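Local coordinates for prenyltransference for protein (Lavandula lanata, PDB 5HC8) that catalyses the head-to-middle condensation of two dimethylallyl diphosphate molecules into lavandulyl diphosphate, at residues F210-F215 with R236-G241; D189-A194 with W206-T211; D86-D91 with Q118-Y123; I102-I107 with S122-L127. All coordinates share one frame; numbering follows the deposited sequence.

Interaction 1 (F210-F215 with R236-G241); sequences FTEFYF and RCRYRG. With ISY (3-methylbut-3-enylsulfanyl(phosphonooxy)phosphinic acid), chain F.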
# COMPACT_ATOMS: atom_id res chain seq x y z
N PHE A 210 -7.88 1.23 1.59
CA PHE A 210 -8.57 1.60 2.87
C PHE A 210 -8.38 0.64 3.98
O PHE A 210 -8.95 0.82 5.04
CB PHE A 210 -10.06 1.94 2.62
CG PHE A 210 -10.24 3.18 1.70
CD1 PHE A 210 -10.02 4.45 2.19
CD2 PHE A 210 -10.55 3.01 0.38
CE1 PHE A 210 -10.15 5.56 1.37
CE2 PHE A 210 -10.67 4.11 -0.46
CZ PHE A 210 -10.47 5.36 0.04
N THR A 211 -7.60 -0.42 3.76
CA THR A 211 -7.22 -1.32 4.80
C THR A 211 -6.58 -0.65 6.05
O THR A 211 -5.74 0.26 5.97
CB THR A 211 -6.18 -2.27 4.21
OG1 THR A 211 -6.70 -2.84 3.00
CG2 THR A 211 -5.77 -3.34 5.19
N GLU A 212 -7.05 -1.05 7.22
CA GLU A 212 -6.44 -0.66 8.50
C GLU A 212 -5.20 -1.49 8.69
O GLU A 212 -5.24 -2.72 8.56
CB GLU A 212 -7.46 -0.91 9.63
CG GLU A 212 -8.64 0.04 9.55
CD GLU A 212 -8.27 1.50 9.79
OE1 GLU A 212 -7.29 1.75 10.48
OE2 GLU A 212 -8.92 2.38 9.24
N PHE A 213 -4.09 -0.83 9.00
CA PHE A 213 -2.84 -1.52 9.31
C PHE A 213 -2.63 -1.65 10.82
O PHE A 213 -2.88 -0.71 11.59
CB PHE A 213 -1.67 -0.73 8.75
CG PHE A 213 -1.68 -0.53 7.25
CD1 PHE A 213 -2.36 -1.36 6.40
CD2 PHE A 213 -1.02 0.50 6.72
CE1 PHE A 213 -2.30 -1.18 5.02
CE2 PHE A 213 -0.95 0.71 5.35
CZ PHE A 213 -1.56 -0.14 4.49
N TYR A 214 -2.21 -2.83 11.23
CA TYR A 214 -1.82 -3.12 12.57
C TYR A 214 -0.45 -3.76 12.61
O TYR A 214 -0.21 -4.81 12.02
CB TYR A 214 -2.85 -4.04 13.15
CG TYR A 214 -2.57 -4.50 14.59
CD1 TYR A 214 -2.93 -3.73 15.67
CD2 TYR A 214 -1.92 -5.72 14.84
CE1 TYR A 214 -2.68 -4.16 16.97
CE2 TYR A 214 -1.64 -6.14 16.11
CZ TYR A 214 -2.05 -5.40 17.17
OH TYR A 214 -1.82 -5.90 18.41
N PHE A 215 0.48 -3.11 13.29
CA PHE A 215 1.85 -3.56 13.38
C PHE A 215 2.15 -3.95 14.82
O PHE A 215 1.87 -3.17 15.71
CB PHE A 215 2.77 -2.43 12.96
CG PHE A 215 2.53 -1.93 11.57
CD1 PHE A 215 3.00 -2.60 10.49
CD2 PHE A 215 1.81 -0.72 11.36
CE1 PHE A 215 2.76 -2.14 9.20
CE2 PHE A 215 1.61 -0.28 10.05
CZ PHE A 215 2.06 -0.99 8.99
N ARG A 236 -11.58 -2.74 15.98
CA ARG A 236 -12.87 -2.22 16.43
C ARG A 236 -12.78 -0.79 17.00
O ARG A 236 -13.72 -0.03 16.88
CB ARG A 236 -13.50 -3.16 17.48
CG ARG A 236 -13.84 -4.58 16.99
CD ARG A 236 -14.57 -5.35 18.10
NE ARG A 236 -14.09 -6.74 18.28
CZ ARG A 236 -13.38 -7.22 19.32
NH1 ARG A 236 -13.01 -6.46 20.36
NH2 ARG A 236 -13.02 -8.51 19.33
N CYS A 237 -11.68 -0.42 17.63
CA CYS A 237 -11.46 0.97 17.99
C CYS A 237 -11.11 1.94 16.82
O CYS A 237 -11.09 3.12 17.02
CB CYS A 237 -10.38 1.06 19.05
SG CYS A 237 -10.86 0.18 20.52
N ARG A 238 -10.85 1.48 15.61
CA ARG A 238 -10.57 2.43 14.52
C ARG A 238 -11.86 3.13 13.98
O ARG A 238 -12.90 2.50 13.81
CB ARG A 238 -9.93 1.75 13.31
CG ARG A 238 -8.76 0.77 13.55
CD ARG A 238 -7.54 1.54 13.90
NE ARG A 238 -6.45 0.66 14.22
CZ ARG A 238 -5.45 0.30 13.41
NH1 ARG A 238 -5.36 0.69 12.13
NH2 ARG A 238 -4.52 -0.47 13.90
N TYR A 239 -11.73 4.42 13.68
CA TYR A 239 -12.75 5.17 12.92
C TYR A 239 -12.30 5.16 11.46
O TYR A 239 -11.22 5.67 11.17
CB TYR A 239 -12.93 6.64 13.40
CG TYR A 239 -13.87 7.36 12.45
CD1 TYR A 239 -15.26 7.13 12.50
CD2 TYR A 239 -13.37 8.19 11.42
CE1 TYR A 239 -16.12 7.74 11.60
CE2 TYR A 239 -14.22 8.80 10.51
CZ TYR A 239 -15.59 8.58 10.60
OH TYR A 239 -16.41 9.19 9.68
N ARG A 240 -13.14 4.60 10.58
CA ARG A 240 -12.87 4.51 9.11
C ARG A 240 -13.75 5.55 8.39
O ARG A 240 -14.99 5.47 8.42
CB ARG A 240 -13.15 3.09 8.57
CG ARG A 240 -12.70 1.89 9.47
CD ARG A 240 -12.97 0.53 8.79
NE ARG A 240 -12.08 0.31 7.63
CZ ARG A 240 -12.12 -0.74 6.79
NH1 ARG A 240 -13.04 -1.72 6.90
NH2 ARG A 240 -11.24 -0.81 5.80
N GLY A 241 -13.13 6.55 7.78
CA GLY A 241 -13.90 7.61 7.10
C GLY A 241 -13.94 7.46 5.57
O GLY A 241 -14.74 8.16 4.92
P1 ISY F . -9.65 8.97 5.61
O2 ISY F . -9.32 10.09 4.44
P3 ISY F . -8.79 11.56 4.61
O4 ISY F . -8.80 9.23 6.92
O5 ISY F . -9.48 7.50 5.12
O6 ISY F . -11.12 9.18 5.93
O7 ISY F . -9.33 12.19 5.84
O8 ISY F . -9.02 12.33 3.22
S9 ISY F . -6.70 11.33 4.98
C10 ISY F . -6.09 11.15 3.32
C11 ISY F . -5.35 12.45 3.14
C12 ISY F . -5.52 13.29 1.90
C13 ISY F . -4.76 14.52 1.79
C14 ISY F . -6.59 13.00 0.91
O HOH W 1 -10.34 2.41 6.64
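E212 and R238 face each other with their CA atoms 7.9 Å apart, and F210 and R240 at 8.1 Å, so strand 212-215, outermost in the sheet of this chain, and segment 236-241, at the end of helix 225-237, run in opposite senses, too far apart for backbone pairing and joined by two arginines. R238 bends at its second torsion (chi2 -73°), which carries its chain past the E212 carboxylate, the two side chains sliding by in opposite directions. Its guanidinium meets F213 end-on: NH1 at 2.9 Å and NH2 at 2.8 Å both donate to F213 O, from the same face of that carbonyl plane. NH1 also closes a salt bridge of 2.8 Å to E212 OE1, which offers its anti lone pair, with the carboxylate plane turned 87° from the guanidinium. A leucine in place of R238 would probably leave E212 OE1 without this charged mate and strip F213 O of both guanidinium donors. R240 works at the other end, where NH2 donates to F210 O over 2.9 Å from above the carbonyl plane. A single water donates to F210 O (2.6 Å) and to E212 OE2, and accepts from R240 NE. Further out, R240 NH1 forms a salt bridge with D189, while E212 OE2 pairs with R199 of the second subunit. G241 and F210 border an ISY molecule held mainly by that second subunit. The chemistry is that of a charge network across a subunit boundary: one buried glutamate links the C-terminal segment to this strand and to the dimer partner.

Interaction 2 (D189-A194 with W206-T211); sequences DLLIRA and WQLPFT. With ISY (3-methylbut-3-enylsulfanyl(phosphonooxy)phosphinic acid), chain B.
L191 receives two methyl groups from the loop: T211 CG2 lies 3.7 Å from its CB, and L208 CD1 comes to 3.9 Å from its CD2, the two leucines crossing at about a right angle. T211 can offer a methyl because its chi1 of -52° sets CG2 trans to the backbone N and leaves OG1 beside that nitrogen, where the hydroxyl hydrogen-bonds to P188 O. The contact is apolar and buried, and the polar end of T211 is satisfied elsewhere. Behind L191 the packing continues onto A17 and I19 of strand 15-19. Two residues further along strand 190-193, R193 stretches out from CG to NE and brings NH2 to ISY O4 in the guanidinium plane, a hydrogen bond of 3.0 Å bent to 135°. D21 forms a salt bridge with that same NH2, and S201 and R199 O hold NH1. A leucine in place of R193 would probably cost the diphosphate this donor and remove the salt bridge to D21. Such a layout belongs to the parallel sheet of the cis-prenyltransferase fold, in which a strand packed against the loop that leads to its neighbour presents an arginine to the diphosphate site.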
# COMPACT_ATOMS: atom_id res chain seq x y z
N ASP A 189 -9.85 -5.76 5.18
CA ASP A 189 -10.28 -4.75 6.11
C ASP A 189 -9.15 -4.43 7.09
O ASP A 189 -9.01 -3.28 7.59
CB ASP A 189 -11.51 -5.27 6.85
CG ASP A 189 -12.66 -5.49 5.90
OD1 ASP A 189 -13.14 -4.48 5.37
OD2 ASP A 189 -12.96 -6.64 5.61
N LEU A 190 -8.36 -5.45 7.40
CA LEU A 190 -7.33 -5.35 8.44
C LEU A 190 -6.09 -6.12 7.95
O LEU A 190 -6.23 -7.25 7.51
CB LEU A 190 -7.82 -5.99 9.75
CG LEU A 190 -6.83 -6.14 10.88
CD1 LEU A 190 -6.35 -4.81 11.35
CD2 LEU A 190 -7.37 -6.99 12.09
N LEU A 191 -4.92 -5.51 8.04
CA LEU A 191 -3.67 -6.12 7.62
C LEU A 191 -2.83 -6.11 8.87
O LEU A 191 -2.60 -5.06 9.45
CB LEU A 191 -2.98 -5.30 6.54
CG LEU A 191 -1.56 -5.78 6.19
CD1 LEU A 191 -1.64 -7.10 5.49
CD2 LEU A 191 -0.98 -4.76 5.20
N ILE A 192 -2.38 -7.29 9.23
CA ILE A 192 -1.52 -7.48 10.36
C ILE A 192 -0.09 -7.79 9.91
O ILE A 192 0.13 -8.69 9.16
CB ILE A 192 -2.03 -8.65 11.20
CG1 ILE A 192 -3.43 -8.35 11.77
CG2 ILE A 192 -1.10 -8.91 12.36
CD1 ILE A 192 -4.10 -9.60 12.41
N ARG A 193 0.88 -7.10 10.49
CA ARG A 193 2.26 -7.48 10.27
C ARG A 193 3.02 -7.64 11.55
O ARG A 193 3.10 -6.73 12.34
CB ARG A 193 2.99 -6.49 9.35
CG ARG A 193 4.46 -6.86 9.11
CD ARG A 193 5.13 -6.03 8.02
NE ARG A 193 6.51 -6.48 7.95
CZ ARG A 193 7.24 -6.55 6.85
NH1 ARG A 193 6.80 -6.11 5.67
NH2 ARG A 193 8.45 -7.03 6.92
N ALA A 194 3.56 -8.84 11.71
CA ALA A 194 4.33 -9.23 12.85
C ALA A 194 5.76 -8.77 12.69
O ALA A 194 6.22 -8.49 11.58
CB ALA A 194 4.32 -10.73 12.98
N TRP A 206 -2.75 -3.00 -4.86
CA TRP A 206 -4.07 -2.63 -5.32
C TRP A 206 -5.14 -2.83 -4.20
O TRP A 206 -6.07 -2.00 -4.06
CB TRP A 206 -4.48 -3.45 -6.52
CG TRP A 206 -5.91 -3.30 -6.90
CD1 TRP A 206 -6.99 -3.91 -6.34
CD2 TRP A 206 -6.43 -2.39 -7.90
NE1 TRP A 206 -8.15 -3.47 -6.95
CE2 TRP A 206 -7.83 -2.52 -7.91
CE3 TRP A 206 -5.84 -1.52 -8.81
CZ2 TRP A 206 -8.63 -1.81 -8.80
CZ3 TRP A 206 -6.62 -0.75 -9.61
CH2 TRP A 206 -8.01 -0.95 -9.65
N GLN A 207 -4.96 -3.92 -3.49
CA GLN A 207 -5.91 -4.35 -2.48
C GLN A 207 -6.03 -3.48 -1.25
O GLN A 207 -7.00 -3.69 -0.49
CB GLN A 207 -5.75 -5.84 -2.12
CG GLN A 207 -6.01 -6.81 -3.27
CD GLN A 207 -4.86 -7.04 -4.26
OE1 GLN A 207 -3.80 -6.36 -4.21
NE2 GLN A 207 -5.05 -8.01 -5.17
N LEU A 208 -5.14 -2.52 -1.04
CA LEU A 208 -4.97 -1.85 0.27
C LEU A 208 -5.37 -0.40 0.44
O LEU A 208 -4.88 0.20 1.39
CB LEU A 208 -3.48 -2.01 0.75
CG LEU A 208 -2.95 -3.44 0.91
CD1 LEU A 208 -1.57 -3.34 1.61
CD2 LEU A 208 -3.86 -4.33 1.76
N PRO A 209 -6.24 0.22 -0.45
CA PRO A 209 -6.46 1.67 -0.37
C PRO A 209 -7.07 2.09 0.97
O PRO A 209 -6.71 3.14 1.46
CB PRO A 209 -7.41 1.99 -1.56
CG PRO A 209 -8.04 0.68 -1.93
CD PRO A 209 -7.05 -0.39 -1.52
N PHE A 210 -7.88 1.23 1.59
CA PHE A 210 -8.57 1.60 2.87
C PHE A 210 -8.38 0.64 3.98
O PHE A 210 -8.95 0.82 5.04
CB PHE A 210 -10.06 1.94 2.62
CG PHE A 210 -10.24 3.18 1.70
CD1 PHE A 210 -10.02 4.45 2.19
CD2 PHE A 210 -10.55 3.01 0.38
CE1 PHE A 210 -10.15 5.56 1.37
CE2 PHE A 210 -10.67 4.11 -0.46
CZ PHE A 210 -10.47 5.36 0.04
N THR A 211 -7.60 -0.42 3.76
CA THR A 211 -7.22 -1.32 4.80
C THR A 211 -6.58 -0.65 6.05
O THR A 211 -5.74 0.26 5.97
CB THR A 211 -6.18 -2.27 4.21
OG1 THR A 211 -6.70 -2.84 3.00
CG2 THR A 211 -5.77 -3.34 5.19
P1 ISY B . 11.46 -7.50 4.16
O2 ISY B . 10.80 -8.89 3.55
P3 ISY B . 10.44 -10.23 4.30
O4 ISY B . 11.14 -7.34 5.70
O5 ISY B . 11.06 -6.23 3.36
O6 ISY B . 12.96 -7.69 3.98
O7 ISY B . 11.42 -10.51 5.39
O8 ISY B . 10.21 -11.37 3.21
S9 ISY B . 8.61 -9.79 5.30
C10 ISY B . 7.45 -10.05 3.98
C11 ISY B . 6.75 -11.31 4.45
C12 ISY B . 6.53 -12.47 3.53
C13 ISY B . 5.84 -13.65 4.04
C14 ISY B . 7.16 -12.54 2.19

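Interaction 3 (D86-D91 with Q118-Y123); sequences DFLRSD and QDAISY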
# COMPACT_ATOMS: atom_id res chain seq x y z
N ASP A 86 3.96 -30.06 4.03
CA ASP A 86 3.53 -30.72 5.23
C ASP A 86 2.32 -30.01 5.84
O ASP A 86 1.40 -30.69 6.33
CB ASP A 86 4.71 -30.77 6.19
CG ASP A 86 4.35 -31.32 7.54
OD1 ASP A 86 3.95 -32.50 7.61
OD2 ASP A 86 4.49 -30.59 8.55
N PHE A 87 2.31 -28.66 5.84
CA PHE A 87 1.19 -27.91 6.46
C PHE A 87 -0.14 -28.21 5.74
O PHE A 87 -1.17 -28.44 6.38
CB PHE A 87 1.50 -26.39 6.50
CG PHE A 87 0.28 -25.52 6.71
CD1 PHE A 87 -0.25 -25.32 7.98
CD2 PHE A 87 -0.32 -24.90 5.63
CE1 PHE A 87 -1.37 -24.52 8.18
CE2 PHE A 87 -1.45 -24.09 5.81
CZ PHE A 87 -1.97 -23.91 7.08
N LEU A 88 -0.07 -28.22 4.42
CA LEU A 88 -1.16 -28.47 3.51
C LEU A 88 -1.62 -29.94 3.57
O LEU A 88 -2.82 -30.26 3.43
CB LEU A 88 -0.72 -28.15 2.04
CG LEU A 88 -0.49 -26.67 1.70
CD1 LEU A 88 0.01 -26.49 0.26
CD2 LEU A 88 -1.77 -25.87 1.88
N ARG A 89 -0.65 -30.82 3.80
CA ARG A 89 -0.96 -32.23 3.92
C ARG A 89 -1.61 -32.66 5.26
O ARG A 89 -2.52 -33.48 5.23
CB ARG A 89 0.26 -33.08 3.50
CG ARG A 89 0.31 -33.12 1.99
CD ARG A 89 1.46 -33.91 1.40
NE ARG A 89 1.02 -34.92 0.44
CZ ARG A 89 0.27 -34.72 -0.66
NH1 ARG A 89 -0.16 -33.52 -1.01
NH2 ARG A 89 -0.07 -35.76 -1.43
N SER A 90 -1.20 -32.08 6.39
CA SER A 90 -1.80 -32.39 7.67
C SER A 90 -2.82 -31.34 8.13
O SER A 90 -4.02 -31.56 8.09
CB SER A 90 -0.71 -32.53 8.72
OG SER A 90 0.05 -31.35 8.76
N ASP A 91 -2.30 -30.20 8.59
CA ASP A 91 -3.10 -29.15 9.23
C ASP A 91 -4.23 -28.70 8.34
O ASP A 91 -5.36 -28.60 8.79
CB ASP A 91 -2.21 -27.95 9.57
CG ASP A 91 -1.20 -28.29 10.61
OD1 ASP A 91 -1.27 -29.43 11.14
OD2 ASP A 91 -0.37 -27.42 10.95
N GLN A 118 2.85 -27.71 -5.57
CA GLN A 118 1.72 -27.52 -6.45
C GLN A 118 0.64 -28.60 -6.35
O GLN A 118 -0.57 -28.31 -6.51
CB GLN A 118 2.17 -27.40 -7.87
CG GLN A 118 3.07 -26.22 -8.15
CD GLN A 118 3.34 -26.10 -9.63
OE1 GLN A 118 2.41 -26.08 -10.42
NE2 GLN A 118 4.60 -26.00 -10.02
N ASP A 119 1.08 -29.82 -6.09
CA ASP A 119 0.18 -30.96 -5.97
C ASP A 119 -0.51 -30.90 -4.64
O ASP A 119 -1.73 -31.21 -4.52
CB ASP A 119 0.98 -32.29 -6.05
CG ASP A 119 1.49 -32.60 -7.47
OD1 ASP A 119 0.95 -32.02 -8.46
OD2 ASP A 119 2.41 -33.46 -7.57
N ALA A 120 0.26 -30.54 -3.61
CA ALA A 120 -0.34 -30.40 -2.28
C ALA A 120 -1.44 -29.30 -2.19
O ALA A 120 -2.49 -29.47 -1.53
CB ALA A 120 0.74 -30.18 -1.25
N ILE A 121 -1.18 -28.20 -2.88
CA ILE A 121 -2.15 -27.12 -3.07
C ILE A 121 -3.38 -27.67 -3.81
O ILE A 121 -4.48 -27.56 -3.30
CB ILE A 121 -1.51 -25.92 -3.86
CG1 ILE A 121 -0.50 -25.15 -2.98
CG2 ILE A 121 -2.57 -24.97 -4.37
CD1 ILE A 121 0.45 -24.27 -3.76
N SER A 122 -3.18 -28.29 -4.98
CA SER A 122 -4.30 -28.91 -5.71
C SER A 122 -5.13 -29.81 -4.87
O SER A 122 -6.35 -29.79 -4.93
CB SER A 122 -3.79 -29.71 -6.92
OG SER A 122 -3.60 -28.81 -8.00
N TYR A 123 -4.48 -30.60 -4.04
CA TYR A 123 -5.20 -31.56 -3.23
C TYR A 123 -6.09 -30.81 -2.25
O TYR A 123 -7.32 -31.01 -2.21
CB TYR A 123 -4.22 -32.52 -2.51
CG TYR A 123 -4.82 -33.32 -1.34
CD1 TYR A 123 -5.83 -34.26 -1.56
CD2 TYR A 123 -4.33 -33.16 -0.03
CE1 TYR A 123 -6.35 -34.99 -0.51
CE2 TYR A 123 -4.84 -33.89 1.05
CZ TYR A 123 -5.87 -34.81 0.81
OH TYR A 123 -6.40 -35.55 1.87
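L88, R89 and A120 carry this helix-to-helix contact, in which the last turn of helix 74-89 packs against helix 115-128 in the helical layer of the cis-prenyltransferase fold. The backbones come near enough for the CA atoms of L88 and A120 to lie 6.2 Å apart, an approach that the small side chain of A120 permits. L88 fills the interface. Its CG stands opposite the carbonyl carbon (chi1 -69°), and from there CD1 reaches across the second helix, passing 4.1 Å from A120 CB before it meets I121 CG1 at 3.5 Å. I121 starts off in another direction, since its CB points away from helix 74-89, yet its CG1 still supplies the wall on which CD1 ends. The apolar layer runs on toward the sheet, where L88 rests on F104 and I121 on A106, both of strand 103-107. F87, one residue back, packs on helix 34-54, its ring edge-to-face with that of W45. R89 makes the more exposed part of the contact. Bent at its third torsion, it brings NH1 alongside A120, although both R89 and Y123 touch a crystal neighbour and the lattice may influence their placement. The approach is by the edge of the guanidinium, nearly in its plane, and it brings no bond within the contact: the tip lies against aliphatic surface. There NH1 lies 3.4 Å from A120 CA and 3.5 Å from A120 CB, with Y123 CD2 farther off at 4.3 Å.

Interaction 4 (I102-I107 with S122-L127); sequences IQFSAI and SYAEGL
E125 reaches from helix 122-127 to the strand 103-107, whose axis passes 6.9 Å away at 145° to its own, and its atoms meet F104 first, then S105 and A106. CB lies 4.0 Å from F104 O. CG touches the F104 ring at CD2 (3.6 Å) and lies near F104 O as well; A124 CB also meets F104 CD2 at 3.6 Å, so two successive helix residues share one aromatic carbon. Beyond CG the extended chain carries CD past S105 CA to the amide of A106. There E125 OE1 accepts from A106 N at 2.9 Å, nearly straight at 168°, on the anti side and 17° out of the carboxylate plane. K110 adds a long, weak ion pair to the same oxygen and hydrogen-bonds to A106 O. Elsewhere a water links the two backbones, donating to F104 O (2.7 Å) and to E125 O (2.9 Å). The strand is outermost in the sheet: Q103, S105 and I107 pair with strand 135-140, while F104 and A106 turn their polar backbone groups the other way. A carboxylate and a water thus serve that edge of the beta-alpha-beta unit, and the bonded amide and nearby lysine probably favour a charged E125.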
# COMPACT_ATOMS: atom_id res chain seq x y z
N ILE A 102 -13.58 -25.27 6.33
CA ILE A 102 -12.82 -24.20 5.70
C ILE A 102 -12.62 -24.43 4.23
O ILE A 102 -12.38 -25.53 3.80
CB ILE A 102 -11.49 -24.05 6.43
CG1 ILE A 102 -11.83 -23.34 7.74
CG2 ILE A 102 -10.47 -23.27 5.60
CD1 ILE A 102 -11.12 -24.05 8.84
N GLN A 103 -12.76 -23.36 3.45
CA GLN A 103 -12.45 -23.41 2.06
C GLN A 103 -11.02 -22.92 1.86
O GLN A 103 -10.70 -21.82 2.33
CB GLN A 103 -13.38 -22.53 1.30
CG GLN A 103 -14.85 -22.85 1.52
CD GLN A 103 -15.75 -21.82 0.84
OE1 GLN A 103 -15.85 -21.81 -0.38
NE2 GLN A 103 -16.38 -20.93 1.63
N PHE A 104 -10.19 -23.73 1.16
CA PHE A 104 -8.78 -23.46 0.98
C PHE A 104 -8.46 -23.06 -0.45
O PHE A 104 -8.92 -23.68 -1.37
CB PHE A 104 -7.88 -24.62 1.39
CG PHE A 104 -6.46 -24.37 1.01
CD1 PHE A 104 -5.65 -23.59 1.81
CD2 PHE A 104 -5.96 -24.81 -0.21
CE1 PHE A 104 -4.35 -23.30 1.45
CE2 PHE A 104 -4.68 -24.51 -0.60
CZ PHE A 104 -3.87 -23.74 0.24
N SER A 105 -7.76 -21.94 -0.64
CA SER A 105 -7.21 -21.57 -1.93
C SER A 105 -5.78 -21.11 -1.74
O SER A 105 -5.42 -20.67 -0.67
CB SER A 105 -7.94 -20.44 -2.58
OG SER A 105 -9.30 -20.65 -2.73
N ALA A 106 -4.97 -21.22 -2.79
CA ALA A 106 -3.68 -20.60 -2.81
C ALA A 106 -3.68 -19.60 -3.95
O ALA A 106 -4.36 -19.82 -5.04
CB ALA A 106 -2.51 -21.61 -2.92
N ILE A 107 -3.02 -18.46 -3.69
CA ILE A 107 -2.80 -17.45 -4.73
C ILE A 107 -1.30 -17.20 -4.89
O ILE A 107 -0.54 -17.33 -3.94
CB ILE A 107 -3.56 -16.14 -4.51
CG1 ILE A 107 -3.07 -15.39 -3.27
CG2 ILE A 107 -5.06 -16.44 -4.48
CD1 ILE A 107 -3.75 -14.03 -3.13
N SER A 122 -3.18 -28.29 -4.98
CA SER A 122 -4.30 -28.91 -5.71
C SER A 122 -5.13 -29.81 -4.87
O SER A 122 -6.35 -29.79 -4.93
CB SER A 122 -3.79 -29.71 -6.92
OG SER A 122 -3.60 -28.81 -8.00
N TYR A 123 -4.48 -30.60 -4.04
CA TYR A 123 -5.20 -31.56 -3.23
C TYR A 123 -6.09 -30.81 -2.25
O TYR A 123 -7.32 -31.01 -2.21
CB TYR A 123 -4.22 -32.52 -2.51
CG TYR A 123 -4.82 -33.32 -1.34
CD1 TYR A 123 -5.83 -34.26 -1.56
CD2 TYR A 123 -4.33 -33.16 -0.03
CE1 TYR A 123 -6.35 -34.99 -0.51
CE2 TYR A 123 -4.84 -33.89 1.05
CZ TYR A 123 -5.87 -34.81 0.81
OH TYR A 123 -6.40 -35.55 1.87
N ALA A 124 -5.49 -29.90 -1.48
CA ALA A 124 -6.24 -29.16 -0.48
C ALA A 124 -7.36 -28.29 -1.06
O ALA A 124 -8.38 -28.07 -0.42
CB ALA A 124 -5.31 -28.33 0.43
N GLU A 125 -7.17 -27.79 -2.26
CA GLU A 125 -8.17 -26.98 -2.88
C GLU A 125 -9.34 -27.90 -3.30
O GLU A 125 -10.53 -27.60 -3.05
CB GLU A 125 -7.57 -26.26 -4.11
CG GLU A 125 -6.58 -25.11 -3.75
CD GLU A 125 -6.17 -24.27 -4.94
OE1 GLU A 125 -5.86 -23.03 -4.83
OE2 GLU A 125 -6.08 -24.86 -6.03
N GLY A 126 -9.00 -29.02 -3.94
CA GLY A 126 -10.01 -30.01 -4.35
C GLY A 126 -10.83 -30.58 -3.20
O GLY A 126 -12.05 -30.62 -3.29
N LEU A 127 -10.15 -30.94 -2.12
CA LEU A 127 -10.78 -31.42 -0.89
C LEU A 127 -11.76 -30.42 -0.27
O LEU A 127 -12.72 -30.81 0.43
CB LEU A 127 -9.69 -31.79 0.11
CG LEU A 127 -10.03 -32.58 1.35
CD1 LEU A 127 -10.20 -34.04 0.93
CD2 LEU A 127 -8.98 -32.45 2.45
O HOH W 2 -10.95 -24.74 -2.89

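The four contacts form two pairs, toward opposite edges of one parallel sheet. Interactions 1 and 2, centred 9 Å apart, share F210 and T211 and join through strand pairing, with E212 O 2.9 Å from L191 N. Interactions 3 and 4, centred 8 Å apart, both use helix 115-128 and meet where L88 CD2 lies 3.4 Å from F104 CZ. Between the pairs, interactions 2 and 4 approach to about 6 Å at their nearest atoms without touching. Only interaction 2 holds a residue of this chain's own ISY pocket, R193; interaction 1 borders the ISY held mainly by the second subunit, while L88 in interaction 3 lies about 13 Å from bound 2-methylbuta-1,3-diene.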